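PDB 5J6B: aldehyde dehydrogenase from Burkholderia thailandensis, which probably oxidises aldehydes to carboxylic acids with NADP+ as the hydride acceptor. Local coordinates for residues Arg298-Ala303 against Glu396-Phe401. Sequence-based numbering, arbitrary orientation.
Sequences RIIAHA and ERFSDF
Strands 298-302 and 392-398 run parallel, Ile300, Ala301 and His302 pairing with Glu396, Arg397 and Phe398 in the α/β catalytic domain of the aldehyde dehydrogenase fold. Four backbone hydrogen bonds join them, from Glu396 N to Ile299 O (2.8 Å) through to Ala303 N on Phe398 O (2.8 Å), the last just past the end of strand 298-302. Ile300, Glu396, His302 and Phe398 share one face, where helix 401-409 packs on Ile300 and Phe398; Ala301 and Arg397 take the other, toward helix 303-319. With CG lodged between its backbone N and carbonyl carbon (chi1 82°), the Phe398 ring reaches the neighbouring strand with its CD1/CE1 side, Phe398 CE1 3.3 Å from His302 N. Ile300 CG2 meets Phe398 CD1 at 3.5 Å, and the His302 imidazole turns an edge to the Phe398 face in a T-shaped pair, planes at 85°. Glu396 lies alongside Ile300, its carboxylate held by the Tyr384 hydroxyl and a salt bridge to Arg407. Extended Arg397 brings one guanidinium face over Ala303. His302 and Asp400 are N-caps, His302 ND1 accepting from Asp304 N and Asp400 OD2 from Asp403 N; His302 NE2 makes a weak, bent bond to Ser399 O (3.0 Å, 123° at the hydrogen).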
loop_
_atom_site.group_PDB
_atom_site.type_symbol
_atom_site.label_atom_id
_atom_site.label_comp_id
_atom_site.label_asym_id
_atom_site.label_seq_id
_atom_site.Cartn_x
_atom_site.Cartn_y
_atom_site.Cartn_z
ATOM N N ARG A 298 32.445 -15.265 8.087
ATOM C CA ARG A 298 33.526 -14.812 7.220
ATOM C C ARG A 298 33.664 -13.299 7.325
ATOM O O ARG A 298 32.680 -12.573 7.177
ATOM C CB ARG A 298 33.256 -15.225 5.768
ATOM C CG ARG A 298 33.046 -16.734 5.581
ATOM C CD ARG A 298 32.750 -17.038 4.104
ATOM N NE ARG A 298 31.379 -16.692 3.727
ATOM C CZ ARG A 298 31.024 -16.222 2.531
ATOM N NH1 ARG A 298 31.947 -16.012 1.603
ATOM N NH2 ARG A 298 29.747 -15.948 2.271
ATOM N N ILE A 299 34.877 -12.825 7.581
ATOM C CA ILE A 299 35.158 -11.397 7.648
ATOM C C ILE A 299 36.079 -11.056 6.489
ATOM O O ILE A 299 37.172 -11.615 6.381
ATOM C CB ILE A 299 35.801 -11.003 8.986
ATOM C CG1 ILE A 299 34.887 -11.417 10.151
ATOM C CG2 ILE A 299 36.102 -9.503 8.991
ATOM C CD1 ILE A 299 35.574 -11.417 11.507
ATOM N N ILE A 300 35.642 -10.118 5.645
ATOM C CA ILE A 300 36.319 -9.746 4.403
ATOM C C ILE A 300 36.701 -8.277 4.551
ATOM O O ILE A 300 35.852 -7.390 4.404
ATOM C CB ILE A 300 35.419 -9.975 3.181
ATOM C CG1 ILE A 300 34.939 -11.434 3.131
ATOM C CG2 ILE A 300 36.132 -9.580 1.883
ATOM C CD1 ILE A 300 33.730 -11.675 2.211
ATOM N N ALA A 301 37.973 -8.007 4.859
ATOM C CA ALA A 301 38.417 -6.685 5.283
ATOM C C ALA A 301 39.372 -6.073 4.270
ATOM O O ALA A 301 40.277 -6.751 3.769
ATOM C CB ALA A 301 39.106 -6.752 6.651
ATOM N N HIS A 302 39.185 -4.780 4.007
ATOM C CA HIS A 302 39.998 -4.082 3.019
ATOM C C HIS A 302 41.440 -3.930 3.496
ATOM O O HIS A 302 41.704 -3.665 4.677
ATOM C CB HIS A 302 39.405 -2.701 2.711
ATOM C CG HIS A 302 39.962 -2.078 1.467
ATOM N ND1 HIS A 302 41.161 -1.396 1.444
ATOM C CD2 HIS A 302 39.489 -2.043 0.200
ATOM C CE1 HIS A 302 41.400 -0.962 0.220
ATOM N NE2 HIS A 302 40.406 -1.348 -0.558
ATOM N N ALA A 303 42.371 -4.080 2.549
ATOM C CA ALA A 303 43.802 -4.002 2.832
ATOM C C ALA A 303 44.182 -2.729 3.578
ATOM O O ALA A 303 45.103 -2.746 4.398
ATOM C CB ALA A 303 44.586 -4.096 1.511
ATOM N N GLU A 396 39.672 -12.718 5.922
ATOM C CA GLU A 396 40.353 -12.650 4.639
ATOM C C GLU A 396 40.433 -11.192 4.204
ATOM O O GLU A 396 39.739 -10.319 4.735
ATOM C CB GLU A 396 39.657 -13.511 3.568
ATOM C CG GLU A 396 38.224 -13.066 3.231
ATOM C CD GLU A 396 37.516 -14.026 2.282
ATOM O OE1 GLU A 396 36.474 -14.615 2.668
ATOM O OE2 GLU A 396 38.006 -14.200 1.146
ATOM N N ARG A 397 41.286 -10.949 3.216
ATOM C CA ARG A 397 41.734 -9.621 2.830
ATOM C C ARG A 397 41.350 -9.345 1.382
ATOM O O ARG A 397 41.481 -10.224 0.522
ATOM C CB ARG A 397 43.256 -9.534 3.001
ATOM C CG ARG A 397 43.919 -8.207 2.708
ATOM C CD ARG A 397 45.425 -8.385 2.907
ATOM N NE ARG A 397 46.169 -7.191 2.534
ATOM C CZ ARG A 397 46.953 -6.501 3.359
ATOM N NH1 ARG A 397 47.119 -6.889 4.623
ATOM N NH2 ARG A 397 47.587 -5.423 2.904
ATOM N N PHE A 398 40.889 -8.126 1.101
ATOM C CA PHE A 398 40.599 -7.737 -0.281
ATOM C C PHE A 398 41.030 -6.295 -0.507
ATOM O O PHE A 398 41.411 -5.582 0.426
ATOM C CB PHE A 398 39.107 -7.890 -0.629
ATOM C CG PHE A 398 38.251 -6.726 -0.175
ATOM C CD1 PHE A 398 37.842 -6.618 1.155
ATOM C CD2 PHE A 398 37.861 -5.742 -1.076
ATOM C CE1 PHE A 398 37.053 -5.546 1.566
ATOM C CE2 PHE A 398 37.084 -4.662 -0.675
ATOM C CZ PHE A 398 36.675 -4.561 0.638
ATOM N N SER A 399 40.938 -5.865 -1.770
ATOM C CA SER A 399 41.212 -4.484 -2.137
ATOM C C SER A 399 40.179 -3.970 -3.143
ATOM O O SER A 399 39.785 -2.801 -3.101
ATOM C CB SER A 399 42.625 -4.365 -2.708
ATOM O OG SER A 399 42.832 -3.073 -3.231
ATOM N N ASP A 400 39.736 -4.831 -4.047
ATOM C CA ASP A 400 38.747 -4.469 -5.059
ATOM C C ASP A 400 37.337 -4.764 -4.553
ATOM O O ASP A 400 37.050 -5.890 -4.128
ATOM C CB ASP A 400 39.031 -5.248 -6.343
ATOM C CG ASP A 400 38.086 -4.888 -7.455
ATOM O OD1 ASP A 400 38.364 -3.905 -8.163
ATOM O OD2 ASP A 400 37.064 -5.582 -7.613
ATOM N N PHE A 401 36.446 -3.761 -4.604
ATOM C CA PHE A 401 35.143 -3.947 -3.965
ATOM C C PHE A 401 34.293 -4.980 -4.705
ATOM O O PHE A 401 33.522 -5.708 -4.066
ATOM C CB PHE A 401 34.387 -2.613 -3.835
ATOM C CG PHE A 401 33.176 -2.683 -2.919
ATOM C CD1 PHE A 401 31.889 -2.674 -3.445
ATOM C CD2 PHE A 401 33.330 -2.779 -1.541
ATOM C CE1 PHE A 401 30.774 -2.740 -2.616
ATOM C CE2 PHE A 401 32.223 -2.858 -0.696
ATOM C CZ PHE A 401 30.942 -2.840 -1.229
#